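Local coordinates for hemolysin-related protein (Vibrio cholerae serotype O1, PDB 6MLT) that serves as a secreted biofilm matrix protein that binds calcium and probably anchors the biofilm through carbohydrate recognition and adhesion, at residues 521-535 with 565-577. Sequence-based numbering, arbitrary orientation.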
loop_
_atom_site.group_PDB
_atom_site.type_symbol
_atom_site.label_atom_id
_atom_site.label_comp_id
_atom_site.label_asym_id
_atom_site.label_seq_id
_atom_site.Cartn_x
_atom_site.Cartn_y
_atom_site.Cartn_z
ATOM N N TRP A 521 2.436 -14.873 14.284
ATOM C CA TRP A 521 2.461 -14.130 13.030
ATOM C C TRP A 521 2.958 -12.700 13.232
ATOM O O TRP A 521 2.638 -11.820 12.423
ATOM C CB TRP A 521 1.067 -14.146 12.374
ATOM C CG TRP A 521 -0.035 -13.918 13.352
ATOM C CD1 TRP A 521 -0.595 -12.721 13.698
ATOM C CD2 TRP A 521 -0.703 -14.915 14.132
ATOM N NE1 TRP A 521 -1.574 -12.915 14.643
ATOM C CE2 TRP A 521 -1.653 -14.249 14.934
ATOM C CE3 TRP A 521 -0.586 -16.304 14.236
ATOM C CZ2 TRP A 521 -2.477 -14.922 15.829
ATOM C CZ3 TRP A 521 -1.412 -16.974 15.127
ATOM C CH2 TRP A 521 -2.346 -16.281 15.907
ATOM N N GLU A 522 3.744 -12.450 14.278
ATOM C CA GLU A 522 4.295 -11.125 14.520
ATOM C C GLU A 522 5.342 -10.787 13.459
ATOM O O GLU A 522 5.823 -11.658 12.733
ATOM C CB GLU A 522 4.906 -11.056 15.923
ATOM C CG GLU A 522 6.263 -11.767 16.104
ATOM C CD GLU A 522 6.179 -13.254 16.497
ATOM O OE1 GLU A 522 5.163 -13.936 16.207
ATOM O OE2 GLU A 522 7.175 -13.743 17.088
ATOM N N TYR A 523 5.689 -9.505 13.369
ATOM C CA TYR A 523 6.778 -9.079 12.505
ATOM C C TYR A 523 7.481 -7.892 13.147
ATOM O O TYR A 523 6.917 -7.227 14.023
ATOM C CB TYR A 523 6.284 -8.717 11.092
ATOM C CG TYR A 523 5.101 -7.767 11.044
ATOM C CD1 TYR A 523 5.253 -6.424 11.350
ATOM C CD2 TYR A 523 3.838 -8.213 10.681
ATOM C CE1 TYR A 523 4.170 -5.545 11.316
ATOM C CE2 TYR A 523 2.743 -7.334 10.632
ATOM C CZ TYR A 523 2.929 -6.003 10.954
ATOM O OH TYR A 523 1.875 -5.117 10.907
ATOM N N PRO A 524 8.716 -7.607 12.746
ATOM C CA PRO A 524 9.376 -6.385 13.215
ATOM C C PRO A 524 8.808 -5.168 12.502
ATOM O O PRO A 524 8.269 -5.260 11.396
ATOM C CB PRO A 524 10.853 -6.600 12.849
ATOM C CG PRO A 524 10.952 -8.019 12.345
ATOM C CD PRO A 524 9.589 -8.391 11.866
ATOM N N VAL A 525 8.945 -4.015 13.152
ATOM C CA VAL A 525 8.403 -2.752 12.652
ATOM C C VAL A 525 9.508 -1.705 12.637
ATOM O O VAL A 525 10.249 -1.564 13.616
ATOM C CB VAL A 525 7.223 -2.270 13.518
ATOM C CG1 VAL A 525 6.884 -0.795 13.242
ATOM C CG2 VAL A 525 6.006 -3.167 13.283
ATOM N N VAL A 526 9.597 -0.954 11.544
ATOM C CA VAL A 526 10.435 0.239 11.485
ATOM C C VAL A 526 9.526 1.454 11.574
ATOM O O VAL A 526 8.530 1.555 10.843
ATOM C CB VAL A 526 11.282 0.275 10.204
ATOM C CG1 VAL A 526 12.026 1.606 10.087
ATOM C CG2 VAL A 526 12.271 -0.888 10.197
ATOM N N ALA A 527 9.867 2.377 12.466
ATOM C CA ALA A 527 9.138 3.630 12.572
ATOM C C ALA A 527 10.078 4.726 13.043
ATOM O O ALA A 527 10.983 4.483 13.852
ATOM C CB ALA A 527 7.952 3.514 13.531
ATOM N N ASP A 528 9.848 5.934 12.529
ATOM C CA ASP A 528 10.603 7.126 12.911
ATOM C C ASP A 528 9.899 7.733 14.115
ATOM O O ASP A 528 8.964 8.525 13.985
ATOM C CB ASP A 528 10.690 8.109 11.750
ATOM C CG ASP A 528 11.517 9.341 12.083
ATOM O OD1 ASP A 528 11.974 9.460 13.242
ATOM O OD2 ASP A 528 11.711 10.190 11.184
ATOM N N LEU A 529 10.363 7.355 15.308
ATOM C CA LEU A 529 9.665 7.745 16.526
ATOM C C LEU A 529 9.788 9.242 16.784
ATOM O O LEU A 529 8.799 9.899 17.129
ATOM C CB LEU A 529 10.205 6.945 17.714
ATOM C CG LEU A 529 10.200 5.418 17.551
ATOM C CD1 LEU A 529 10.781 4.743 18.787
ATOM C CD2 LEU A 529 8.806 4.890 17.265
ATOM N N GLU A 530 10.990 9.801 16.624
ATOM C CA GLU A 530 11.208 11.210 16.943
ATOM C C GLU A 530 10.815 12.147 15.812
ATOM O O GLU A 530 10.590 13.338 16.063
ATOM C CB GLU A 530 12.675 11.459 17.299
ATOM C CG GLU A 530 13.147 10.757 18.567
ATOM C CD GLU A 530 13.438 9.276 18.355
ATOM O OE1 GLU A 530 13.497 8.833 17.187
ATOM O OE2 GLU A 530 13.607 8.556 19.363
ATOM N N GLY A 531 10.738 11.655 14.581
ATOM C CA GLY A 531 10.396 12.515 13.470
ATOM C C GLY A 531 11.553 13.299 12.897
ATOM O O GLY A 531 11.326 14.260 12.156
ATOM N N ASN A 532 12.792 12.914 13.208
ATOM C CA ASN A 532 13.973 13.592 12.692
ATOM C C ASN A 532 14.685 12.777 11.616
ATOM O O ASN A 532 15.887 12.955 11.399
ATOM C CB ASN A 532 14.924 13.926 13.838
ATOM C CG ASN A 532 14.411 15.068 14.692
ATOM O OD1 ASN A 532 13.982 16.101 14.172
ATOM N ND2 ASN A 532 14.437 14.886 16.005
ATOM N N ASN A 533 13.960 11.896 10.932
ATOM C CA ASN A 533 14.453 11.220 9.739
ATOM C C ASN A 533 15.519 10.181 10.062
ATOM O O ASN A 533 16.365 9.873 9.220
ATOM C CB ASN A 533 14.997 12.230 8.717
ATOM C CG ASN A 533 14.860 11.741 7.289
ATOM O OD1 ASN A 533 13.983 10.936 6.982
ATOM N ND2 ASN A 533 15.722 12.226 6.407
ATOM N N ASN A 534 15.492 9.630 11.277
ATOM C CA ASN A 534 16.374 8.525 11.653
ATOM C C ASN A 534 15.547 7.527 12.460
ATOM O O ASN A 534 15.298 7.732 13.656
ATOM C CB ASN A 534 17.582 9.012 12.440
ATOM C CG ASN A 534 18.620 7.920 12.641
ATOM O OD1 ASN A 534 18.688 6.962 11.868
ATOM N ND2 ASN A 534 19.425 8.055 13.682
ATOM N N ALA A 535 15.132 6.448 11.802
ATOM C CA ALA A 535 14.103 5.551 12.307
ATOM C C ALA A 535 14.643 4.569 13.356
ATOM O O ALA A 535 15.848 4.443 13.591
ATOM C CB ALA A 535 13.480 4.768 11.154
ATOM N N PRO A 565 21.785 7.314 8.528
ATOM C CA PRO A 565 20.466 7.347 9.160
ATOM C C PRO A 565 19.466 6.512 8.380
ATOM O O PRO A 565 19.599 6.300 7.172
ATOM C CB PRO A 565 20.093 8.830 9.134
ATOM C CG PRO A 565 20.854 9.388 7.977
ATOM C CD PRO A 565 22.157 8.616 7.951
ATOM N N TRP A 566 18.458 6.029 9.098
ATOM C CA TRP A 566 17.351 5.287 8.498
ATOM C C TRP A 566 16.254 6.292 8.174
ATOM O O TRP A 566 15.436 6.639 9.031
ATOM C CB TRP A 566 16.872 4.186 9.438
ATOM C CG TRP A 566 17.876 3.075 9.609
ATOM C CD1 TRP A 566 18.974 2.825 8.825
ATOM C CD2 TRP A 566 17.878 2.070 10.630
ATOM N NE1 TRP A 566 19.651 1.722 9.296
ATOM C CE2 TRP A 566 19.002 1.246 10.406
ATOM C CE3 TRP A 566 17.045 1.790 11.717
ATOM C CZ2 TRP A 566 19.304 0.159 11.227
ATOM C CZ3 TRP A 566 17.349 0.710 12.528
ATOM C CH2 TRP A 566 18.468 -0.091 12.279
ATOM N N ARG A 567 16.235 6.747 6.925
ATOM C CA ARG A 567 15.416 7.865 6.483
ATOM C C ARG A 567 14.061 7.404 5.942
ATOM O O ARG A 567 13.861 6.236 5.594
ATOM C CB ARG A 567 16.147 8.652 5.393
ATOM C CG ARG A 567 17.501 9.193 5.810
ATOM C CD ARG A 567 18.144 10.008 4.688
ATOM N NE ARG A 567 18.487 9.165 3.541
ATOM C CZ ARG A 567 17.906 9.203 2.345
ATOM N NH1 ARG A 567 16.927 10.067 2.068
ATOM N NH2 ARG A 567 18.320 8.371 1.398
ATOM N N ASN A 568 13.125 8.354 5.886
ATOM C CA ASN A 568 11.855 8.187 5.170
ATOM C C ASN A 568 11.021 7.031 5.728
ATOM O O ASN A 568 10.393 6.283 4.978
ATOM C CB ASN A 568 12.102 7.999 3.673
ATOM C CG ASN A 568 12.681 9.233 3.021
ATOM O OD1 ASN A 568 12.460 10.353 3.476
ATOM N ND2 ASN A 568 13.422 9.033 1.946
ATOM N N ALA A 569 10.987 6.901 7.050
ATOM C CA ALA A 569 10.162 5.897 7.708
ATOM C C ALA A 569 8.904 6.523 8.304
ATOM O O ALA A 569 8.916 7.662 8.786
ATOM C CB ALA A 569 10.938 5.186 8.816
ATOM N N THR A 570 7.819 5.748 8.287
ATOM C CA THR A 570 6.547 6.204 8.832
ATOM C C THR A 570 6.700 6.621 10.293
ATOM O O THR A 570 7.462 6.027 11.060
ATOM C CB THR A 570 5.493 5.096 8.727
ATOM O OG1 THR A 570 4.233 5.578 9.214
ATOM C CG2 THR A 570 5.899 3.876 9.540
ATOM N N ARG A 571 5.943 7.648 10.676
ATOM C CA ARG A 571 5.847 8.066 12.068
ATOM C C ARG A 571 4.863 7.229 12.876
ATOM O O ARG A 571 4.762 7.422 14.091
ATOM C CB ARG A 571 5.396 9.525 12.162
ATOM C CG ARG A 571 6.275 10.544 11.455
ATOM C CD ARG A 571 7.599 10.757 12.151
ATOM N NE ARG A 571 7.524 10.867 13.609
ATOM C CZ ARG A 571 7.215 11.973 14.280
ATOM N NH1 ARG A 571 6.905 13.096 13.646
ATOM N NH2 ARG A 571 7.215 11.952 15.602
ATOM N N ILE A 572 4.124 6.330 12.236
ATOM C CA ILE A 572 3.004 5.659 12.885
ATOM C C ILE A 572 2.821 4.293 12.242
ATOM O O ILE A 572 2.935 4.143 11.021
ATOM C CB ILE A 572 1.723 6.518 12.787
ATOM C CG1 ILE A 572 0.551 5.835 13.489
ATOM C CG2 ILE A 572 1.373 6.815 11.328
ATOM C CD1 ILE A 572 -0.589 6.793 13.801
ATOM N N TRP A 573 2.547 3.291 13.075
ATOM C CA TRP A 573 2.227 1.941 12.610
ATOM C C TRP A 573 1.102 1.460 13.522
ATOM O O TRP A 573 1.342 0.828 14.554
ATOM C CB TRP A 573 3.443 1.029 12.660
ATOM C CG TRP A 573 3.239 -0.273 11.953
ATOM C CD1 TRP A 573 2.392 -1.275 12.317
ATOM C CD2 TRP A 573 3.906 -0.716 10.765
ATOM N NE1 TRP A 573 2.488 -2.325 11.428
ATOM C CE2 TRP A 573 3.408 -2.003 10.463
ATOM C CE3 TRP A 573 4.873 -0.149 9.928
ATOM C CZ2 TRP A 573 3.850 -2.736 9.362
ATOM C CZ3 TRP A 573 5.313 -0.880 8.830
ATOM C CH2 TRP A 573 4.796 -2.161 8.558
ATOM N N ASN A 574 -0.128 1.781 13.143
ATOM C CA ASN A 574 -1.215 1.801 14.106
ATOM C C ASN A 574 -2.035 0.519 14.130
ATOM O O ASN A 574 -2.890 0.372 15.012
ATOM C CB ASN A 574 -2.137 2.984 13.813
ATOM C CG ASN A 574 -2.922 2.786 12.548
ATOM O OD1 ASN A 574 -2.346 2.653 11.465
ATOM N ND2 ASN A 574 -4.235 2.734 12.671
ATOM N N GLN A 575 -1.798 -0.405 13.204
ATOM C CA GLN A 575 -2.549 -1.650 13.156
ATOM C C GLN A 575 -1.722 -2.679 12.401
ATOM O O GLN A 575 -0.752 -2.349 11.719
ATOM C CB GLN A 575 -3.928 -1.449 12.505
ATOM C CG GLN A 575 -3.890 -1.017 11.050
ATOM C CD GLN A 575 -5.265 -0.734 10.471
ATOM O OE1 GLN A 575 -6.197 -0.356 11.190
ATOM N NE2 GLN A 575 -5.391 -0.893 9.164
ATOM N N TYR A 576 -2.123 -3.938 12.536
ATOM C CA TYR A 576 -1.383 -5.026 11.907
ATOM C C TYR A 576 -1.460 -4.948 10.387
ATOM O O TYR A 576 -0.491 -5.277 9.690
ATOM C CB TYR A 576 -1.933 -6.358 12.412
ATOM C CG TYR A 576 -1.173 -7.565 11.952
ATOM C CD1 TYR A 576 -1.512 -8.199 10.768
ATOM C CD2 TYR A 576 -0.131 -8.088 12.707
ATOM C CE1 TYR A 576 -0.830 -9.315 10.338
ATOM C CE2 TYR A 576 0.565 -9.215 12.282
ATOM C CZ TYR A 576 0.203 -9.816 11.099
ATOM O OH TYR A 576 0.876 -10.925 10.656
ATOM N N ALA A 577 -2.609 -4.528 9.858
ATOM C CA ALA A 577 -2.808 -4.369 8.415
ATOM C C ALA A 577 -2.475 -2.940 7.982
ATOM O O ALA A 577 -3.284 -2.217 7.401
ATOM C CB ALA A 577 -4.240 -4.738 8.040
HETATM O O HOH W 1 12.981 8.002 8.994
HETATM O O HOH W 2 9.900 9.952 8.957
HETATM O O HOH W 3 15.655 12.032 3.507
#
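Y523 places CG between its backbone N and carbonyl carbon (chi1 50°), whereas W573 and Y576 both set CG opposite the backbone N (W573 chi1 -169°), and these torsions bring the three rings together. The Y523 hydroxyl carries two bonds: it donates to Y576 O at 2.7 Å and accepts from W573 NE1 at 2.9 Å, its oxygen close to the indole plane, which should restrict rotation of both rings. Y523 CE2 sits over one face of the Y576 ring, off centre, with the planes inclined. The Y576 hydroxyl donates to W521 O in the carbonyl plane, and the W521 edge faces the Y576 ring in an offset edge-to-face pair, planes at 81°. V525 CG2 makes a CH-pi contact, 3.9 Å from the centroid of the W573 five-membered ring and almost on its normal.

Strand 525-527 is an edge strand of a four-stranded antiparallel sheet whose other edge is the N-terminal strand 13-19, so this blade joins both ends of the chain, the closure familiar from beta-propellers. Just past the strand, a backbone bond from D528 N to T570 O, 2.8 Å, ties the segments.

R571, bent at chi2 and chi3, curls back so that NE reaches D528 O and NH2 reaches L529 O; G531 CA lies over the guanidinium centre. R571 NH1 also bonds E51 O, in the loop whose neighbouring residues, D53 among them, bind calcium. D528 shapes the turn: OD1 accepts from G531 N, an Asx motif, while OD2 takes N533 N. Farther on, the side-chain carbonyls of two asparagines receive backbone N-H groups, N533 OD1 from N568 N (2.9 Å, nearly straight) and N534 OD1 from W566 N. A535 N donates to W566 O, and A535 CB packs tightly on A569 CB at 3.5 Å.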